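Local structure of VP1 (New Jersey polyomavirus-2013, 6Y5Y) at residues K181-H184 with P185-A189; K190-E193 with E194-A197. The protein forms the pentameric building blocks of the polyomavirus capsid and binds a sialylated glycan, probably in attaching to host cells. All coordinates share one frame; numbering follows the deposited sequence.

Contact 1 (K181-H184 with P185-A189); sequences KSIH and PNDIA
His184 and Asp187 grip each other twice, side chain to backbone and backbone to backbone. In the first bond the backbone N of His184 donates to OD2 of Asp187 at 3.0 Å, nearly straight with an N-H...O angle of 163°, although it meets the carboxylate from well above its plane. The return bond runs from N of Asp187 to O of His184, 2.9 Å long and more bent. CG of Asp187 stands beside its own backbone N (chi1 -65°), which turns the carboxylate back toward the residues leading into the helix. One residue further on, O of Pro185 accepts from N of both Ile188 and Ala189.

The imidazole of His184 runs alongside the carboxylate, the two planes 60° apart, with CD2 3.6 Å from OD2 of Asp187. Its ND1 is bonded to Glu220 and its ring stacks on Tyr174, so partners beyond the turn help fix its rotation.

Ile183 packs on both Asp187 and Ile188. Its CG1 lies 3.6 Å from OD2 of Asp187, and its CD1 makes an apolar contact with CD1 of Ile188 at 3.8 Å, the two isoleucine side chains crossing at about a right angle. Ile183 O is also held by the indole NH of Trp221, and its backbone pairs with Phe215.

The carboxylate bond to an NH three residues earlier resembles one half of a capping box, the bond back being made by the backbone O of His184 and not by its side chain; it leads into the short helix 185-189 of the VP1 coat-protein domain.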
ATOM      1  N   LYS D 181       1.146 -38.345   8.766  1.00 25.59           N
ATOM      2  CA  LYS D 181       2.078 -37.226   8.749  1.00 26.36           C
ATOM      3  C   LYS D 181       1.374 -35.883   8.872  1.00 29.31           C
ATOM      4  O   LYS D 181       2.038 -34.864   9.090  1.00 25.84           O
ATOM      5  CB  LYS D 181       2.897 -37.244   7.460  1.00 29.89           C
ATOM      6  CG  LYS D 181       3.636 -38.543   7.226  1.00 42.36           C
ATOM      7  CD  LYS D 181       4.583 -38.838   8.368  1.00 41.51           C
ATOM      8  CE  LYS D 181       6.015 -38.916   7.852  1.00 57.22           C
ATOM      9  NZ  LYS D 181       6.287 -40.194   7.129  1.00 48.71           N
ATOM     10  N   SER D 182       0.056 -35.865   8.706  1.00 26.77           N
ATOM     11  CA  SER D 182      -0.745 -34.656   8.830  1.00 26.15           C
ATOM     12  C   SER D 182      -2.186 -35.089   9.056  1.00 33.53           C
ATOM     13  O   SER D 182      -2.511 -36.276   8.998  1.00 31.20           O
ATOM     14  CB  SER D 182      -0.601 -33.762   7.594  1.00 26.64           C
ATOM     15  OG  SER D 182      -0.982 -34.434   6.406  1.00 25.88           O
ATOM     16  N   ILE D 183      -3.052 -34.115   9.326  1.00 24.06           N
ATOM     17  CA  ILE D 183      -4.467 -34.396   9.534  1.00 24.68           C
ATOM     18  C   ILE D 183      -5.283 -33.368   8.759  1.00 25.61           C
ATOM     19  O   ILE D 183      -4.911 -32.190   8.674  1.00 23.30           O
ATOM     20  CB  ILE D 183      -4.825 -34.413  11.038  1.00 29.09           C
ATOM     21  CG1 ILE D 183      -6.198 -35.049  11.278  1.00 27.20           C
ATOM     22  CG2 ILE D 183      -4.770 -33.020  11.625  1.00 27.43           C
ATOM     23  CD1 ILE D 183      -6.445 -35.379  12.735  1.00 32.24           C
ATOM     24  N   HIS D 184      -6.372 -33.829   8.163  1.00 22.88           N
ATOM     25  CA  HIS D 184      -7.199 -33.076   7.240  1.00 19.80           C
ATOM     26  C   HIS D 184      -8.588 -32.873   7.834  1.00 22.61           C
ATOM     27  O   HIS D 184      -9.013 -33.633   8.716  1.00 26.52           O
ATOM     28  CB  HIS D 184      -7.279 -33.805   5.889  1.00 23.73           C
ATOM     29  CG  HIS D 184      -5.943 -34.265   5.391  1.00 25.67           C
ATOM     30  ND1 HIS D 184      -4.936 -33.388   5.047  1.00 22.75           N
ATOM     31  CD2 HIS D 184      -5.435 -35.511   5.212  1.00 29.58           C
ATOM     32  CE1 HIS D 184      -3.870 -34.070   4.668  1.00 31.50           C
ATOM     33  NE2 HIS D 184      -4.147 -35.360   4.754  1.00 22.73           N
ATOM     34  N   PRO D 185      -9.302 -31.822   7.411  1.00 23.31           N
ATOM     35  CA  PRO D 185     -10.623 -31.536   8.004  1.00 19.42           C
ATOM     36  C   PRO D 185     -11.578 -32.722   8.026  1.00 23.87           C
ATOM     37  O   PRO D 185     -12.256 -32.938   9.042  1.00 21.45           O
ATOM     38  CB  PRO D 185     -11.144 -30.390   7.123  1.00 21.53           C
ATOM     39  CG  PRO D 185      -9.885 -29.639   6.746  1.00 20.02           C
ATOM     40  CD  PRO D 185      -8.853 -30.741   6.513  1.00 23.39           C
ATOM     41  N   ASN D 186     -11.631 -33.523   6.959  1.00 20.93           N
ATOM     42  CA  ASN D 186     -12.576 -34.632   6.948  1.00 25.35           C
ATOM     43  C   ASN D 186     -12.130 -35.817   7.789  1.00 27.50           C
ATOM     44  O   ASN D 186     -12.952 -36.705   8.049  1.00 25.25           O
ATOM     45  CB  ASN D 186     -12.856 -35.121   5.526  1.00 24.78           C
ATOM     46  CG  ASN D 186     -14.237 -35.741   5.407  1.00 27.76           C
ATOM     47  OD1 ASN D 186     -15.209 -35.204   5.949  1.00 26.74           O
ATOM     48  ND2 ASN D 186     -14.330 -36.887   4.738  1.00 28.18           N
ATOM     49  N   ASP D 187     -10.864 -35.869   8.210  1.00 22.27           N
ATOM     50  CA  ASP D 187     -10.482 -36.856   9.212  1.00 28.35           C
ATOM     51  C   ASP D 187     -11.279 -36.658  10.490  1.00 32.12           C
ATOM     52  O   ASP D 187     -11.542 -37.623  11.215  1.00 29.83           O
ATOM     53  CB  ASP D 187      -8.979 -36.784   9.503  1.00 26.93           C
ATOM     54  CG  ASP D 187      -8.130 -37.158   8.293  1.00 32.08           C
ATOM     55  OD1 ASP D 187      -8.668 -37.786   7.359  1.00 34.02           O
ATOM     56  OD2 ASP D 187      -6.929 -36.812   8.269  1.00 31.19           O
ATOM     57  N   ILE D 188     -11.691 -35.421  10.764  1.00 27.85           N
ATOM     58  CA  ILE D 188     -12.489 -35.104  11.943  1.00 25.63           C
ATOM     59  C   ILE D 188     -13.976 -35.094  11.623  1.00 26.36           C
ATOM     60  O   ILE D 188     -14.779 -35.670  12.361  1.00 29.98           O
ATOM     61  CB  ILE D 188     -12.044 -33.748  12.533  1.00 22.68           C
ATOM     62  CG1 ILE D 188     -10.534 -33.739  12.773  1.00 32.67           C
ATOM     63  CG2 ILE D 188     -12.806 -33.443  13.819  1.00 23.71           C
ATOM     64  CD1 ILE D 188     -10.063 -34.820  13.707  1.00 34.26           C
ATOM     65  N   ALA D 189     -14.365 -34.421  10.531  1.00 21.11           N
ATOM     66  CA  ALA D 189     -15.784 -34.272  10.208  1.00 26.47           C
ATOM     67  C   ALA D 189     -16.403 -35.578   9.731  1.00 25.72           C
ATOM     68  O   ALA D 189     -17.604 -35.792   9.925  1.00 25.48           O
ATOM     69  CB  ALA D 189     -15.988 -33.191   9.144  1.00 20.76           C
TER

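Contact 2 (K190-E193 with E194-A197); sequences KLPE and EDKA
Leu191 reaches the following turn with one methyl, CD1 lying 3.8 Å from O of Asp195; the same side chain also packs on Gln198 and Leu199. Next in the chain, Pro192 faces Asp195 with both its ring and its carbonyl. The ring carbon CG comes within 3.3 Å of OD2 of Asp195, the two side chains crossing at a slant, while O of Pro192 accepts from N of Asp195 at 2.8 Å and 158°. Bonds from i+3 back to i, repeated along the chain, make a 3-10 segment, which includes 194-197 in the loop between helix 185-189 and strand 207-209. Glu193 contributes the next bond of that kind, a weak one of 3.3 Å from N of Lys196 to O of Glu193; the same O accepts from NE2 of Gln171.

The side chains of Glu193 and Lys196 run alongside each other in the same direction. Bent at its second torsion (chi2 -74°), Glu193 lays its carboxylate along the lysine chain: OE2 is 3.6 Å from CD of Lys196, and NZ of Lys196 meets OE1 of Glu193 at 3.1 Å in a salt bridge, approaching 35° out of the carboxylate plane.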
ATOM      1  N   LYS D 190     -15.616 -36.438   9.080  1.00 24.69           N
ATOM      2  CA  LYS D 190     -16.071 -37.773   8.671  1.00 27.37           C
ATOM      3  C   LYS D 190     -17.329 -37.703   7.804  1.00 30.61           C
ATOM      4  O   LYS D 190     -18.227 -38.541   7.916  1.00 28.46           O
ATOM      5  CB  LYS D 190     -16.307 -38.674   9.890  1.00 28.06           C
ATOM      6  CG  LYS D 190     -15.044 -39.060  10.660  1.00 34.59           C
ATOM      7  CD  LYS D 190     -15.387 -39.502  12.084  1.00 39.28           C
ATOM      8  CE  LYS D 190     -14.196 -40.136  12.803  1.00 41.88           C
ATOM      9  NZ  LYS D 190     -13.016 -40.303  11.914  1.00 44.76           N
ATOM     10  N   LEU D 191     -17.411 -36.685   6.949  1.00 25.69           N
ATOM     11  CA  LEU D 191     -18.478 -36.648   5.961  1.00 23.75           C
ATOM     12  C   LEU D 191     -18.341 -37.842   5.019  1.00 25.25           C
ATOM     13  O   LEU D 191     -17.226 -38.300   4.757  1.00 21.99           O
ATOM     14  CB  LEU D 191     -18.417 -35.364   5.139  1.00 23.92           C
ATOM     15  CG  LEU D 191     -18.636 -34.057   5.897  1.00 26.06           C
ATOM     16  CD1 LEU D 191     -18.303 -32.878   4.986  1.00 23.42           C
ATOM     17  CD2 LEU D 191     -20.069 -33.990   6.370  1.00 31.27           C
ATOM     18  N   PRO D 192     -19.454 -38.347   4.490  1.00 23.85           N
ATOM     19  CA  PRO D 192     -19.375 -39.285   3.360  1.00 23.47           C
ATOM     20  C   PRO D 192     -18.570 -38.683   2.215  1.00 27.73           C
ATOM     21  O   PRO D 192     -18.603 -37.473   1.976  1.00 21.38           O
ATOM     22  CB  PRO D 192     -20.843 -39.487   2.963  1.00 29.21           C
ATOM     23  CG  PRO D 192     -21.633 -39.116   4.182  1.00 28.53           C
ATOM     24  CD  PRO D 192     -20.845 -38.032   4.864  1.00 23.03           C
ATOM     25  N   GLU D 193     -17.870 -39.547   1.474  1.00 25.83           N
ATOM     26  CA  GLU D 193     -16.984 -39.055   0.420  1.00 22.98           C
ATOM     27  C   GLU D 193     -17.736 -38.207  -0.601  1.00 27.57           C
ATOM     28  O   GLU D 193     -17.219 -37.181  -1.062  1.00 29.28           O
ATOM     29  CB  GLU D 193     -16.270 -40.224  -0.259  1.00 30.05           C
ATOM     30  CG  GLU D 193     -15.237 -40.890   0.634  1.00 35.55           C
ATOM     31  CD  GLU D 193     -13.980 -40.053   0.811  1.00 43.00           C
ATOM     32  OE1 GLU D 193     -13.328 -39.725  -0.206  1.00 48.25           O
ATOM     33  OE2 GLU D 193     -13.643 -39.724   1.968  1.00 47.00           O
ATOM     34  N   GLU D 194     -18.971 -38.590  -0.937  1.00 22.89           N
ATOM     35  CA  GLU D 194     -19.734 -37.813  -1.911  1.00 25.87           C
ATOM     36  C   GLU D 194     -20.281 -36.497  -1.356  1.00 25.93           C
ATOM     37  O   GLU D 194     -20.912 -35.748  -2.114  1.00 24.83           O
ATOM     38  CB  GLU D 194     -20.888 -38.644  -2.456  1.00 34.11           C
ATOM     39  CG  GLU D 194     -21.911 -39.000  -1.413  1.00 34.41           C
ATOM     40  CD  GLU D 194     -21.872 -40.470  -1.066  1.00 43.38           C
ATOM     41  OE1 GLU D 194     -20.770 -40.991  -0.740  1.00 36.62           O
ATOM     42  OE2 GLU D 194     -22.946 -41.100  -1.136  1.00 37.26           O
ATOM     43  N   ASP D 195     -20.081 -36.195  -0.076  1.00 23.99           N
ATOM     44  CA  ASP D 195     -20.530 -34.931   0.500  1.00 21.52           C
ATOM     45  C   ASP D 195     -19.383 -33.982   0.801  1.00 22.82           C
ATOM     46  O   ASP D 195     -19.617 -32.911   1.379  1.00 20.09           O
ATOM     47  CB  ASP D 195     -21.326 -35.181   1.785  1.00 27.90           C
ATOM     48  CG  ASP D 195     -22.626 -35.917   1.528  1.00 29.45           C
ATOM     49  OD1 ASP D 195     -23.279 -35.641   0.502  1.00 35.78           O
ATOM     50  OD2 ASP D 195     -22.985 -36.773   2.358  1.00 34.80           O
ATOM     51  N   LYS D 196     -18.151 -34.344   0.431  1.00 19.98           N
ATOM     52  CA  LYS D 196     -16.992 -33.547   0.819  1.00 18.38           C
ATOM     53  C   LYS D 196     -16.988 -32.160   0.187  1.00 15.73           C
ATOM     54  O   LYS D 196     -16.236 -31.296   0.650  1.00 17.72           O
ATOM     55  CB  LYS D 196     -15.700 -34.288   0.472  1.00 20.51           C
ATOM     56  CG  LYS D 196     -15.332 -35.351   1.497  1.00 24.97           C
ATOM     57  CD  LYS D 196     -14.430 -36.421   0.908  1.00 38.37           C
ATOM     58  CE  LYS D 196     -12.983 -35.973   0.851  1.00 39.08           C
ATOM     59  NZ  LYS D 196     -12.203 -36.831  -0.083  1.00 46.57           N
ATOM     60  N   ALA D 197     -17.795 -31.921  -0.854  1.00 10.95           N
ATOM     61  CA  ALA D 197     -17.944 -30.557  -1.359  1.00 19.78           C
ATOM     62  C   ALA D 197     -18.420 -29.586  -0.277  1.00 21.55           C
ATOM     63  O   ALA D 197     -18.174 -28.377  -0.387  1.00 16.30           O
ATOM     64  CB  ALA D 197     -18.915 -30.528  -2.542  1.00 18.44           C
TER

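How the contacts relate
Both contacts are local turns at the surface, their centres about 12 Å apart in the same excursion between strands 162-165 and 207-209. The centre of contact 1 lies about 16 Å from the centre of the chain, and that of contact 2 lies farther out. Contact 1 is tied to loops and to strand 221-223 of its own subunit. Contact 2 is more exposed and reaches another copy of VP1, where O of Glu194 bonds to Lys59 of that second subunit. In contact 1 a carboxylate accepts from a backbone NH; in contact 2 it pairs with a lysine. Asn186 joins them, its OD1 probably hydrogen-bonded to N of Leu191 at 2.8 Å and its ND2 packed against Lys196.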